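PDB 4YS6: putative solute-binding component of ABC transporter from Clostridium phytofermentans, which binds beta-D-glucopyranose and probably delivers this or related sugars to an ABC transporter as its extracytoplasmic receptor. Local coordinates for residues 149-154 with 267-272; 163-168 with 238-243; 245-250 with 272-277; 280-285 with 339-344. All coordinates share one frame; numbering follows the deposited sequence.

Contact 1: 149-154 with 267-272; sequences GEYIKE and IVTGQD. With NA (sodium ion), chain F; BGC (beta-D-glucopyranose), chain D.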
loop_
_atom_site.group_PDB
_atom_site.type_symbol
_atom_site.label_atom_id
_atom_site.label_comp_id
_atom_site.label_asym_id
_atom_site.label_seq_id
_atom_site.Cartn_x
_atom_site.Cartn_y
_atom_site.Cartn_z
ATOM N N GLY A 149 -8.596 11.209 1.223
ATOM C CA GLY A 149 -9.939 11.758 1.307
ATOM C C GLY A 149 -9.964 13.245 1.572
ATOM O O GLY A 149 -10.722 13.982 0.929
ATOM N N GLU A 150 -9.139 13.702 2.516
ATOM C CA GLU A 150 -9.114 15.117 2.865
ATOM C C GLU A 150 -8.585 15.943 1.709
ATOM O O GLU A 150 -8.972 17.109 1.545
ATOM C CB GLU A 150 -8.262 15.344 4.109
ATOM C CG GLU A 150 -8.951 14.866 5.375
ATOM C CD GLU A 150 -8.144 15.089 6.634
ATOM O OE1 GLU A 150 -8.764 15.148 7.720
ATOM O OE2 GLU A 150 -6.900 15.196 6.548
ATOM N N TYR A 151 -7.687 15.367 0.920
ATOM C CA TYR A 151 -7.152 16.086 -0.250
ATOM C C TYR A 151 -8.269 16.375 -1.244
ATOM O O TYR A 151 -8.420 17.494 -1.714
ATOM C CB TYR A 151 -6.025 15.297 -0.933
ATOM C CG TYR A 151 -5.406 16.085 -2.056
ATOM C CD1 TYR A 151 -4.443 17.049 -1.802
ATOM C CD2 TYR A 151 -5.816 15.899 -3.365
ATOM C CE1 TYR A 151 -3.879 17.785 -2.827
ATOM C CE2 TYR A 151 -5.268 16.639 -4.390
ATOM C CZ TYR A 151 -4.294 17.571 -4.116
ATOM O OH TYR A 151 -3.767 18.322 -5.145
ATOM N N ILE A 152 -9.062 15.357 -1.557
ATOM C CA ILE A 152 -10.186 15.518 -2.466
ATOM C C ILE A 152 -11.224 16.470 -1.876
ATOM O O ILE A 152 -11.717 17.352 -2.567
ATOM C CB ILE A 152 -10.819 14.152 -2.780
ATOM C CG1 ILE A 152 -9.841 13.342 -3.643
ATOM C CG2 ILE A 152 -12.155 14.318 -3.485
ATOM C CD1 ILE A 152 -10.243 11.935 -3.937
ATOM N N LYS A 153 -11.539 16.297 -0.597
ATOM C CA LYS A 153 -12.493 17.182 0.077
ATOM C C LYS A 153 -12.057 18.664 0.006
ATOM O O LYS A 153 -12.876 19.553 -0.247
ATOM C CB LYS A 153 -12.663 16.757 1.532
ATOM C CG LYS A 153 -13.504 17.723 2.349
ATOM C CD LYS A 153 -13.830 17.130 3.721
ATOM C CE LYS A 153 -14.497 18.150 4.620
ATOM N NZ LYS A 153 -14.974 17.545 5.908
ATOM N N GLU A 154 -10.769 18.921 0.231
ATOM C CA GLU A 154 -10.230 20.277 0.163
ATOM C C GLU A 154 -10.263 20.810 -1.254
ATOM O O GLU A 154 -10.690 21.920 -1.463
ATOM C CB GLU A 154 -8.793 20.329 0.685
ATOM C CG GLU A 154 -8.687 20.517 2.182
ATOM C CD GLU A 154 -9.021 21.935 2.611
ATOM O OE1 GLU A 154 -9.135 22.816 1.735
ATOM O OE2 GLU A 154 -9.171 22.170 3.826
ATOM N N ILE A 267 -8.670 15.484 -10.322
ATOM C CA ILE A 267 -7.847 15.146 -9.176
ATOM C C ILE A 267 -7.535 13.658 -9.238
ATOM O O ILE A 267 -8.439 12.839 -9.459
ATOM C CB ILE A 267 -8.545 15.449 -7.842
ATOM C CG1 ILE A 267 -8.913 16.920 -7.734
ATOM C CG2 ILE A 267 -7.651 15.015 -6.685
ATOM C CD1 ILE A 267 -9.918 17.201 -6.627
ATOM N N VAL A 268 -6.257 13.306 -9.092
ATOM C CA VAL A 268 -5.856 11.891 -8.989
ATOM C C VAL A 268 -4.925 11.731 -7.799
ATOM O O VAL A 268 -3.894 12.399 -7.729
ATOM C CB VAL A 268 -5.135 11.390 -10.251
ATOM C CG1 VAL A 268 -4.736 9.921 -10.096
ATOM C CG2 VAL A 268 -6.022 11.585 -11.512
ATOM N N THR A 269 -5.321 10.880 -6.859
ATOM C CA THR A 269 -4.531 10.589 -5.664
ATOM C C THR A 269 -3.674 9.343 -5.862
ATOM O O THR A 269 -3.775 8.650 -6.876
ATOM C CB THR A 269 -5.425 10.381 -4.422
ATOM O OG1 THR A 269 -6.264 9.234 -4.596
ATOM C CG2 THR A 269 -6.301 11.596 -4.183
ATOM N N GLY A 270 -2.834 9.044 -4.879
ATOM C CA GLY A 270 -2.019 7.864 -4.916
ATOM C C GLY A 270 -1.263 7.658 -3.630
ATOM O O GLY A 270 -1.527 8.293 -2.610
ATOM N N GLN A 271 -0.314 6.744 -3.683
ATOM C CA GLN A 271 0.518 6.420 -2.546
ATOM C C GLN A 271 1.736 5.604 -3.014
ATOM O O GLN A 271 1.587 4.703 -3.842
ATOM C CB GLN A 271 -0.313 5.656 -1.517
ATOM C CG GLN A 271 0.458 4.972 -0.477
ATOM C CD GLN A 271 -0.393 4.054 0.406
ATOM O OE1 GLN A 271 -0.007 3.797 1.519
ATOM N NE2 GLN A 271 -1.564 3.578 -0.087
ATOM N N ASP A 272 2.897 5.937 -2.445
ATOM C CA ASP A 272 4.190 5.217 -2.521
ATOM C C ASP A 272 5.289 6.059 -3.184
ATOM O O ASP A 272 6.478 5.744 -3.042
ATOM C CB ASP A 272 4.162 3.892 -3.316
ATOM C CG ASP A 272 3.374 2.787 -2.644
ATOM O OD1 ASP A 272 2.948 2.926 -1.477
ATOM O OD2 ASP A 272 3.238 1.729 -3.312
HETATM NA NA NA F . -10.784 24.125 -0.653
HETATM C C2 BGC D . 1.011 -1.295 0.450
HETATM C C3 BGC D . 1.067 -0.188 -0.551
HETATM C C4 BGC D . 1.294 -0.672 -1.921
HETATM C C5 BGC D . 0.331 -1.749 -2.316
HETATM C C6 BGC D . 0.663 -2.421 -3.631
HETATM C C1 BGC D . -0.113 -2.277 0.064
HETATM O O1 BGC D . -0.202 -3.276 0.875
HETATM O O2 BGC D . 0.745 -0.769 1.744
HETATM O O3 BGC D . 2.155 0.714 -0.118
HETATM O O4 BGC D . 1.114 0.387 -2.894
HETATM O O5 BGC D . 0.360 -2.773 -1.277
HETATM O O6 BGC D . 2.037 -2.764 -3.719
HETATM O O HOH W 1 -11.043 26.419 -0.077
#
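Helix-on-sheet packing in one lobe of the sugar-binding protein brings Y151 and I152 of helix 141-155 against I267, on the outermost strand of a parallel sheet, and T269 just after it. I267 supplies a single branch to both helix residues. Its CG2 sits at the edge of the Y151 ring, close to the ring plane and 3.7 Å from Y151 CE2, and also lies 4.1 Å from I152 CG1. Y151 has CG anti to its own N (chi1 -175°), which swings the ring out to I267. One step along, the I152 chain runs across T269 at about a right angle, and its tip, CD1, rests 4.0 Å from T269 CG2. T269 thus divides its labour: the methyl faces the helix, while OG1 is hydrogen-bonded to the carbonyl of C244. Both ends of this region carry bound groups. Beyond the strand, D272 grips glucose with its two carboxylate oxygens, OD1 accepting from O3 at 2.7 Å and OD2 from O4 at 2.5 Å. At the far end of the helix, E154 O binds a sodium ion at 2.4 Å, a site shared with N157. Within the lobe, I152 also packs on L190 of helix 177-195 and on L243 of strand 241-244, so the helix 141-155 meets a second helix as well as the two neighbouring strands of the sheet.

Contact 2: 163-168 with 238-243; sequences GPFNLE and KLDAVL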
loop_
_atom_site.group_PDB
_atom_site.type_symbol
_atom_site.label_atom_id
_atom_site.label_comp_id
_atom_site.label_asym_id
_atom_site.label_seq_id
_atom_site.Cartn_x
_atom_site.Cartn_y
_atom_site.Cartn_z
ATOM N N GLY A 163 -21.907 21.305 -5.552
ATOM C CA GLY A 163 -21.642 20.293 -6.557
ATOM C C GLY A 163 -22.838 20.228 -7.495
ATOM O O GLY A 163 -23.558 21.209 -7.648
ATOM N N PRO A 164 -23.093 19.064 -8.097
ATOM C CA PRO A 164 -22.365 17.823 -7.873
ATOM C C PRO A 164 -21.004 17.793 -8.547
ATOM O O PRO A 164 -20.740 18.521 -9.512
ATOM C CB PRO A 164 -23.287 16.769 -8.487
ATOM C CG PRO A 164 -23.976 17.487 -9.578
ATOM C CD PRO A 164 -24.196 18.886 -9.060
ATOM N N PHE A 165 -20.153 16.937 -8.006
ATOM C CA PHE A 165 -18.867 16.598 -8.595
ATOM C C PHE A 165 -18.842 15.107 -8.887
ATOM O O PHE A 165 -19.335 14.312 -8.092
ATOM C CB PHE A 165 -17.709 16.923 -7.673
ATOM C CG PHE A 165 -17.625 18.355 -7.270
ATOM C CD1 PHE A 165 -16.959 19.258 -8.070
ATOM C CD2 PHE A 165 -18.173 18.790 -6.079
ATOM C CE1 PHE A 165 -16.858 20.570 -7.710
ATOM C CE2 PHE A 165 -18.061 20.117 -5.701
ATOM C CZ PHE A 165 -17.406 21.007 -6.527
ATOM N N ASN A 166 -18.206 14.731 -9.986
ATOM C CA ASN A 166 -18.143 13.329 -10.397
ATOM C C ASN A 166 -16.872 12.683 -9.874
ATOM O O ASN A 166 -15.779 13.179 -10.096
ATOM C CB ASN A 166 -18.220 13.219 -11.908
ATOM C CG ASN A 166 -19.577 13.619 -12.441
ATOM O OD1 ASN A 166 -19.699 14.539 -13.254
ATOM N ND2 ASN A 166 -20.613 12.954 -11.958
ATOM N N LEU A 167 -17.045 11.546 -9.206
ATOM C CA LEU A 167 -15.972 10.806 -8.561
ATOM C C LEU A 167 -15.927 9.378 -9.073
ATOM O O LEU A 167 -16.978 8.794 -9.292
ATOM C CB LEU A 167 -16.213 10.781 -7.052
ATOM C CG LEU A 167 -15.274 9.925 -6.186
ATOM C CD1 LEU A 167 -13.938 10.571 -6.091
ATOM C CD2 LEU A 167 -15.849 9.697 -4.799
ATOM N N GLU A 168 -14.739 8.826 -9.277
ATOM C CA GLU A 168 -14.601 7.366 -9.382
ATOM C C GLU A 168 -13.544 6.896 -8.392
ATOM O O GLU A 168 -12.724 7.679 -7.935
ATOM C CB GLU A 168 -14.265 6.930 -10.809
ATOM C CG GLU A 168 -15.353 7.314 -11.858
ATOM C CD GLU A 168 -16.651 6.516 -11.729
ATOM O OE1 GLU A 168 -16.630 5.413 -11.146
ATOM O OE2 GLU A 168 -17.695 6.985 -12.234
ATOM N N LYS A 238 -17.520 15.990 -17.177
ATOM C CA LYS A 238 -16.231 16.160 -16.527
ATOM C C LYS A 238 -16.110 15.147 -15.399
ATOM O O LYS A 238 -17.028 14.968 -14.598
ATOM C CB LYS A 238 -16.071 17.593 -15.989
ATOM C CG LYS A 238 -14.743 17.855 -15.259
ATOM C CD LYS A 238 -14.535 19.339 -14.957
ATOM C CE LYS A 238 -13.339 19.583 -14.025
ATOM N NZ LYS A 238 -12.393 18.425 -13.906
ATOM N N LEU A 239 -14.976 14.464 -15.374
ATOM C CA LEU A 239 -14.600 13.635 -14.257
ATOM C C LEU A 239 -13.816 14.528 -13.324
ATOM O O LEU A 239 -12.770 15.043 -13.708
ATOM C CB LEU A 239 -13.772 12.445 -14.741
ATOM C CG LEU A 239 -13.210 11.526 -13.688
ATOM C CD1 LEU A 239 -14.288 11.008 -12.801
ATOM C CD2 LEU A 239 -12.501 10.372 -14.378
ATOM N N ASP A 240 -14.337 14.763 -12.123
ATOM C CA ASP A 240 -13.739 15.767 -11.237
ATOM C C ASP A 240 -12.633 15.189 -10.347
ATOM O O ASP A 240 -11.661 15.884 -10.042
ATOM C CB ASP A 240 -14.814 16.410 -10.364
ATOM C CG ASP A 240 -15.840 17.202 -11.188
ATOM O OD1 ASP A 240 -15.471 18.288 -11.689
ATOM O OD2 ASP A 240 -16.991 16.738 -11.380
ATOM N N ALA A 241 -12.773 13.925 -9.938
ATOM C CA ALA A 241 -11.773 13.291 -9.092
ATOM C C ALA A 241 -11.763 11.795 -9.244
ATOM O O ALA A 241 -12.816 11.180 -9.428
ATOM C CB ALA A 241 -12.004 13.647 -7.615
ATOM N N VAL A 242 -10.565 11.215 -9.153
ATOM C CA VAL A 242 -10.427 9.761 -9.017
ATOM C C VAL A 242 -9.638 9.459 -7.747
ATOM O O VAL A 242 -8.458 9.774 -7.631
ATOM C CB VAL A 242 -9.733 9.115 -10.227
ATOM C CG1 VAL A 242 -9.890 7.586 -10.182
ATOM C CG2 VAL A 242 -10.329 9.633 -11.526
ATOM N N LEU A 243 -10.322 8.861 -6.790
ATOM C CA LEU A 243 -9.690 8.388 -5.576
ATOM C C LEU A 243 -9.000 7.079 -5.890
ATOM O O LEU A 243 -9.671 6.070 -6.127
ATOM C CB LEU A 243 -10.732 8.206 -4.473
ATOM C CG LEU A 243 -10.271 7.480 -3.225
ATOM C CD1 LEU A 243 -9.146 8.305 -2.572
ATOM C CD2 LEU A 243 -11.465 7.288 -2.283
#
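Parallel strand pairing joins L167 to A241 and E168 to V242. Their strands, 165-170 and 241-244, are the two inner ones of a four-stranded parallel sheet in one lobe of the periplasmic binding protein fold, between outer strands 199-200 and 267-268. The backbone bonds come first. E168 N donates to A241 O at 3.0 Å, and E168 O in turn accepts from L243 N at 2.9 Å, the alternation expected when one strand straddles a residue of its parallel partner. CA-H...O contacts fill in between them, L167 CA reaching A241 O and V242 CA reaching E168 O. N166 O is held twice, by A241 N at 3.1 Å and D240 N at 2.9 Å.

The side-chain polar contribution belongs to D240. With CG beside its own N (chi1 -64°), the carboxylate turns to N166, and OD2 uses its anti lone pair to accept from N166 N at 2.7 Å in an almost straight bond (174°). The same carboxylate stands at the edge of the F165 ring, D240 CG lying 3.9 Å from F165 CD1 with the two planes nearly perpendicular, 89° apart.

Apolar contacts cover both faces of the pair. L167 CD1 meets A241 CB at 3.9 Å on one; on the other, E168 CG passes L239 CD1 at 4.0 Å, while the E168 carboxylate is engaged by S203 and Y233.

Chemically, D240 OD2 accepts from N166 N, so a side-chain oxygen serves where a main-chain carbonyl would otherwise bond.

Contact 3: 245-250 with 272-277; sequences SNDSTA and DCDIAN. With BGC (beta-D-glucopyranose), chain D.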
loop_
_atom_site.group_PDB
_atom_site.type_symbol
_atom_site.label_atom_id
_atom_site.label_comp_id
_atom_site.label_asym_id
_atom_site.label_seq_id
_atom_site.Cartn_x
_atom_site.Cartn_y
_atom_site.Cartn_z
ATOM N N SER A 245 -6.213 4.445 -4.316
ATOM C CA SER A 245 -5.570 4.141 -3.049
ATOM C C SER A 245 -4.055 4.050 -3.148
ATOM O O SER A 245 -3.382 4.173 -2.118
ATOM C CB SER A 245 -6.123 2.833 -2.449
ATOM O OG SER A 245 -7.503 2.939 -2.104
ATOM N N ASN A 246 -3.487 3.840 -4.335
ATOM C CA ASN A 246 -2.037 3.824 -4.440
ATOM C C ASN A 246 -1.551 4.211 -5.815
ATOM O O ASN A 246 -2.326 4.490 -6.719
ATOM C CB ASN A 246 -1.472 2.445 -4.059
ATOM C CG ASN A 246 -1.509 1.456 -5.210
ATOM O OD1 ASN A 246 -2.388 1.520 -6.085
ATOM N ND2 ASN A 246 -0.523 0.554 -5.252
ATOM N N ASP A 247 -0.247 4.211 -5.978
ATOM C CA ASP A 247 0.338 4.622 -7.243
ATOM C C ASP A 247 0.156 3.594 -8.370
ATOM O O ASP A 247 -0.045 3.988 -9.512
ATOM C CB ASP A 247 1.805 4.921 -7.040
ATOM C CG ASP A 247 2.075 6.345 -6.473
ATOM O OD1 ASP A 247 1.128 7.106 -6.151
ATOM O OD2 ASP A 247 3.279 6.688 -6.369
ATOM N N SER A 248 0.190 2.289 -8.104
ATOM C CA SER A 248 0.056 1.355 -9.224
ATOM C C SER A 248 -1.350 1.466 -9.826
ATOM O O SER A 248 -1.498 1.411 -11.064
ATOM C CB SER A 248 0.395 -0.095 -8.818
ATOM O OG SER A 248 -0.513 -0.636 -7.870
ATOM N N THR A 249 -2.377 1.702 -9.005
ATOM C CA THR A 249 -3.705 1.892 -9.573
ATOM C C THR A 249 -3.820 3.272 -10.217
ATOM O O THR A 249 -4.381 3.396 -11.311
ATOM C CB THR A 249 -4.824 1.678 -8.538
ATOM O OG1 THR A 249 -4.698 2.592 -7.453
ATOM C CG2 THR A 249 -4.788 0.245 -8.007
ATOM N N ALA A 250 -3.252 4.292 -9.589
ATOM C CA ALA A 250 -3.268 5.619 -10.199
ATOM C C ALA A 250 -2.605 5.644 -11.568
ATOM O O ALA A 250 -3.043 6.373 -12.471
ATOM C CB ALA A 250 -2.602 6.627 -9.274
ATOM N N ASP A 272 2.897 5.937 -2.445
ATOM C CA ASP A 272 4.190 5.217 -2.521
ATOM C C ASP A 272 5.289 6.059 -3.184
ATOM O O ASP A 272 6.478 5.744 -3.042
ATOM C CB ASP A 272 4.162 3.892 -3.316
ATOM C CG ASP A 272 3.374 2.787 -2.644
ATOM O OD1 ASP A 272 2.948 2.926 -1.477
ATOM O OD2 ASP A 272 3.238 1.729 -3.312
ATOM N N CYS A 273 4.900 7.076 -3.944
ATOM C CA CYS A 273 5.844 7.841 -4.755
ATOM C C CYS A 273 6.681 6.928 -5.649
ATOM O O CYS A 273 7.927 7.053 -5.697
ATOM C CB CYS A 273 6.766 8.703 -3.886
ATOM S SG CYS A 273 5.842 10.016 -3.047
ATOM N N ASP A 274 6.014 5.997 -6.337
ATOM C CA ASP A 274 6.679 5.240 -7.399
ATOM C C ASP A 274 7.267 6.217 -8.415
ATOM O O ASP A 274 6.701 7.267 -8.686
ATOM C CB ASP A 274 5.716 4.297 -8.138
ATOM C CG ASP A 274 5.250 3.125 -7.292
ATOM O OD1 ASP A 274 5.847 2.857 -6.221
ATOM O OD2 ASP A 274 4.302 2.435 -7.740
ATOM N N ILE A 275 8.367 5.832 -9.036
ATOM C CA ILE A 275 9.060 6.707 -9.969
ATOM C C ILE A 275 8.166 7.134 -11.127
ATOM O O ILE A 275 8.149 8.298 -11.480
ATOM C CB ILE A 275 10.339 6.022 -10.507
ATOM C CG1 ILE A 275 11.362 5.957 -9.388
ATOM C CG2 ILE A 275 10.947 6.784 -11.685
ATOM C CD1 ILE A 275 12.563 5.077 -9.700
ATOM N N ALA A 276 7.438 6.200 -11.725
ATOM C CA ALA A 276 6.549 6.520 -12.838
ATOM C C ALA A 276 5.555 7.609 -12.445
ATOM O O ALA A 276 5.286 8.535 -13.225
ATOM C CB ALA A 276 5.803 5.272 -13.288
ATOM N N ASN A 277 5.000 7.473 -11.240
ATOM C CA ASN A 277 4.002 8.423 -10.758
ATOM C C ASN A 277 4.597 9.765 -10.403
ATOM O O ASN A 277 3.941 10.789 -10.612
ATOM C CB ASN A 277 3.269 7.845 -9.566
ATOM C CG ASN A 277 2.612 6.550 -9.904
ATOM O OD1 ASN A 277 3.292 5.563 -10.169
ATOM N ND2 ASN A 277 1.289 6.529 -9.894
HETATM C C2 BGC D . 1.011 -1.295 0.450
HETATM C C3 BGC D . 1.067 -0.188 -0.551
HETATM C C4 BGC D . 1.294 -0.672 -1.921
HETATM C C5 BGC D . 0.331 -1.749 -2.316
HETATM C C6 BGC D . 0.663 -2.421 -3.631
HETATM C C1 BGC D . -0.113 -2.277 0.064
HETATM O O1 BGC D . -0.202 -3.276 0.875
HETATM O O2 BGC D . 0.745 -0.769 1.744
HETATM O O3 BGC D . 2.155 0.714 -0.118
HETATM O O4 BGC D . 1.114 0.387 -2.894
HETATM O O5 BGC D . 0.360 -2.773 -1.277
HETATM O O6 BGC D . 2.037 -2.764 -3.719
HETATM O O HOH W 2 2.215 1.765 -6.030
#
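D247, in the first turn of helix 247-260, meets N277 and D274 through CB, CG and OD2 of its side chain. Its CB already touches across the contact, 3.4 Å from N277 CG and 3.6 Å from D274 OD2. CG lies anti to the carbonyl carbon of D247 (chi1 -82°), which carries the carboxylate flat over the N277 amide: the two planes are only 7° apart and stacked, with the chains sliding past each other in opposite directions and D247 CG 3.5 Å from N277 CG. OD1 turns to neighbours outside the pair, accepting from S289 OG and Q286 NE2. The other tip, OD2, accepts from D274 N at 2.8 Å through its anti lone pair, although the bond is bent (138°).

N277 returns the grip from the opposite segment: its ND2 donates to D247 O at 2.9 Å, and also to Q286 OE1. Stacking plus these bonds should fix the rotation of both flat groups. D247 OD2 and D274 OD2 are 4.6 Å apart, a closeness that may raise the cost of having both charged.

Toward the sugar, N246 caps helix 247-260, its OD1 accepting from T249 N, while ND2 donates to glucose O4 at 2.9 Å and to S248 OG, a hydroxyl also hydrogen-bonded to W216 O. A water molecule 2.8 Å from D274 OD2 also lies within bonding distance of D272 OD2, tying the second shell to the pocket.

The contact thus sets the start of helix 247-260 beside the start of helix 275-282. A276 and N277 pack on L251, and T249 and A250 rest on C244 at the end of strand 241-244.

Contact 4: 280-285 with 339-344; sequences NMLDGK and ADATNY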
loop_
_atom_site.group_PDB
_atom_site.type_symbol
_atom_site.label_atom_id
_atom_site.label_comp_id
_atom_site.label_asym_id
_atom_site.label_seq_id
_atom_site.Cartn_x
_atom_site.Cartn_y
_atom_site.Cartn_z
ATOM N N ASN A 280 4.893 11.523 -13.575
ATOM C CA ASN A 280 3.561 12.020 -13.952
ATOM C C ASN A 280 3.152 13.243 -13.143
ATOM O O ASN A 280 2.579 14.177 -13.712
ATOM C CB ASN A 280 2.507 10.958 -13.790
ATOM C CG ASN A 280 2.537 9.943 -14.908
ATOM O OD1 ASN A 280 3.198 10.133 -15.935
ATOM N ND2 ASN A 280 1.817 8.858 -14.717
HETATM N N MSE A 281 3.482 13.289 -11.856
HETATM C CA MSE A 281 3.153 14.492 -11.080
HETATM C C MSE A 281 3.885 15.705 -11.634
HETATM O O MSE A 281 3.319 16.811 -11.679
HETATM C CB MSE A 281 3.473 14.347 -9.580
HETATM C CG MSE A 281 2.619 13.366 -8.853
HETATM SE SE MSE A 281 2.835 13.513 -6.875
HETATM C CE MSE A 281 4.358 14.711 -6.918
ATOM N N LEU A 282 5.138 15.535 -12.052
ATOM C CA LEU A 282 5.888 16.648 -12.639
ATOM C C LEU A 282 5.283 17.148 -13.952
ATOM O O LEU A 282 5.541 18.285 -14.364
ATOM C CB LEU A 282 7.347 16.256 -12.860
ATOM C CG LEU A 282 8.085 15.778 -11.601
ATOM C CD1 LEU A 282 9.568 15.589 -11.858
ATOM C CD2 LEU A 282 7.867 16.681 -10.419
ATOM N N ASP A 283 4.495 16.295 -14.615
ATOM C CA ASP A 283 3.824 16.655 -15.868
ATOM C C ASP A 283 2.364 16.996 -15.643
ATOM O O ASP A 283 1.600 17.131 -16.597
ATOM C CB ASP A 283 3.903 15.514 -16.895
ATOM C CG ASP A 283 5.269 15.401 -17.553
ATOM O OD1 ASP A 283 5.991 16.418 -17.632
ATOM O OD2 ASP A 283 5.610 14.288 -18.007
ATOM N N GLY A 284 1.969 17.106 -14.387
ATOM C CA GLY A 284 0.622 17.543 -14.056
ATOM C C GLY A 284 -0.438 16.461 -14.195
ATOM O O GLY A 284 -1.634 16.771 -14.244
ATOM N N LYS A 285 -0.029 15.195 -14.240
ATOM C CA LYS A 285 -0.981 14.108 -14.488
ATOM C C LYS A 285 -1.431 13.374 -13.217
ATOM O O LYS A 285 -2.363 12.594 -13.247
ATOM C CB LYS A 285 -0.394 13.078 -15.447
ATOM C CG LYS A 285 -0.239 13.517 -16.879
ATOM C CD LYS A 285 0.300 12.341 -17.675
ATOM C CE LYS A 285 1.096 12.743 -18.892
ATOM N NZ LYS A 285 1.887 11.582 -19.412
ATOM N N ALA A 339 3.010 14.016 -0.198
ATOM C CA ALA A 339 3.935 14.451 -1.216
ATOM C C ALA A 339 3.229 15.021 -2.455
ATOM O O ALA A 339 2.223 14.504 -2.928
ATOM C CB ALA A 339 4.822 13.292 -1.614
ATOM N N ASP A 340 3.775 16.097 -2.987
ATOM C CA ASP A 340 3.338 16.545 -4.289
ATOM C C ASP A 340 4.519 17.175 -4.990
ATOM O O ASP A 340 5.651 17.066 -4.527
ATOM C CB ASP A 340 2.146 17.490 -4.191
ATOM C CG ASP A 340 2.449 18.802 -3.475
ATOM O OD1 ASP A 340 3.627 19.173 -3.245
ATOM O OD2 ASP A 340 1.459 19.493 -3.169
ATOM N N ALA A 341 4.279 17.798 -6.130
ATOM C CA ALA A 341 5.407 18.224 -6.935
ATOM C C ALA A 341 6.149 19.388 -6.300
ATOM O O ALA A 341 7.290 19.651 -6.671
ATOM C CB ALA A 341 4.965 18.596 -8.298
ATOM N N THR A 342 5.519 20.083 -5.358
ATOM C CA THR A 342 6.191 21.168 -4.665
ATOM C C THR A 342 7.101 20.729 -3.518
ATOM O O THR A 342 7.925 21.535 -3.083
ATOM C CB THR A 342 5.209 22.205 -4.083
ATOM O OG1 THR A 342 4.524 21.673 -2.948
ATOM C CG2 THR A 342 4.203 22.654 -5.146
ATOM N N ASN A 343 6.982 19.497 -3.025
ATOM C CA ASN A 343 7.915 19.053 -1.973
ATOM C C ASN A 343 8.616 17.738 -2.293
ATOM O O ASN A 343 9.380 17.249 -1.471
ATOM C CB ASN A 343 7.205 18.953 -0.606
ATOM C CG ASN A 343 6.192 17.829 -0.537
ATOM O OD1 ASN A 343 5.976 17.104 -1.498
ATOM N ND2 ASN A 343 5.574 17.675 0.634
ATOM N N TYR A 344 8.396 17.171 -3.482
ATOM C CA TYR A 344 8.995 15.889 -3.789
ATOM C C TYR A 344 10.523 15.923 -3.746
ATOM O O TYR A 344 11.134 14.922 -3.376
ATOM C CB TYR A 344 8.533 15.385 -5.160
ATOM C CG TYR A 344 9.394 15.885 -6.278
ATOM C CD1 TYR A 344 10.506 15.166 -6.695
ATOM C CD2 TYR A 344 9.118 17.089 -6.893
ATOM C CE1 TYR A 344 11.317 15.637 -7.700
ATOM C CE2 TYR A 344 9.909 17.563 -7.911
ATOM C CZ TYR A 344 11.011 16.837 -8.306
ATOM O OH TYR A 344 11.815 17.298 -9.317
#
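Apolar packing of a helix end on a connecting loop brings L282 and selenomethionine M281 against residues 339-344, the link between strand 331-339 and helix 344-349. The helix 275-282 closes in a Schellman motif, and the loop is built on an Asx turn, so each partner has its shape set by its own hydrogen bonds.

L282 carries the clearest part of the interface. Its two methyl groups lie against the Y344 ring, the side chains crossing at about a right angle: CD2 is 3.4 Å from Y344 CE2, approaching obliquely, and CD1 is 3.8 Å from Y344 OH. The same CD2 lies 4.1 Å from A341 CB. Y344 CG sits between its backbone N and carbonyl carbon (chi1 88°), which presents the ring to the leucine. M281 reaches the loop beside L282, its SE 4.1 Å from A339 O; the terminal methyl is doubtfully placed.

On the helix side, K285 N bonds back to N280 O at 2.8 Å and G284 N to M281 O at 3.0 Å, with G284 adopting the positive phi that turns the chain out of the helix. Elsewhere, Y344 packs on L359 and A339 on C273.

Within the loop, D340 OD1 gathers the T342 hydroxyl on its syn side at 2.7 Å and T342 N from above the carboxylate plane. N343 reaches back to the incoming chain with both ends of its amide: its ND2 is hydrogen-bonded to F338 O, and its OD1 accepts from D340 N at 2.8 Å, in a bond of 166°.

The four contacts illustrate how a sugar pocket is carried by an alpha/beta framework. Contacts 1 and 2 share a sheet, their centres 12 Å apart, and I267 O with V242 N (2.7 Å) probably forms one of the bonds joining them. Contact 1 runs into contact 3 through their common D272; these centres are also 12 Å apart, and Q271 NE2 probably bonds to S245 O at 2.8 Å. Both contacts touch glucose directly. Contact 2 is more remote, with the L243 side chain about 13 Å from the sugar. Contact 4 uses the other end of helix 275-282 from contact 3 and meets it where C273 SG packs on A339 CB at 3.7 Å.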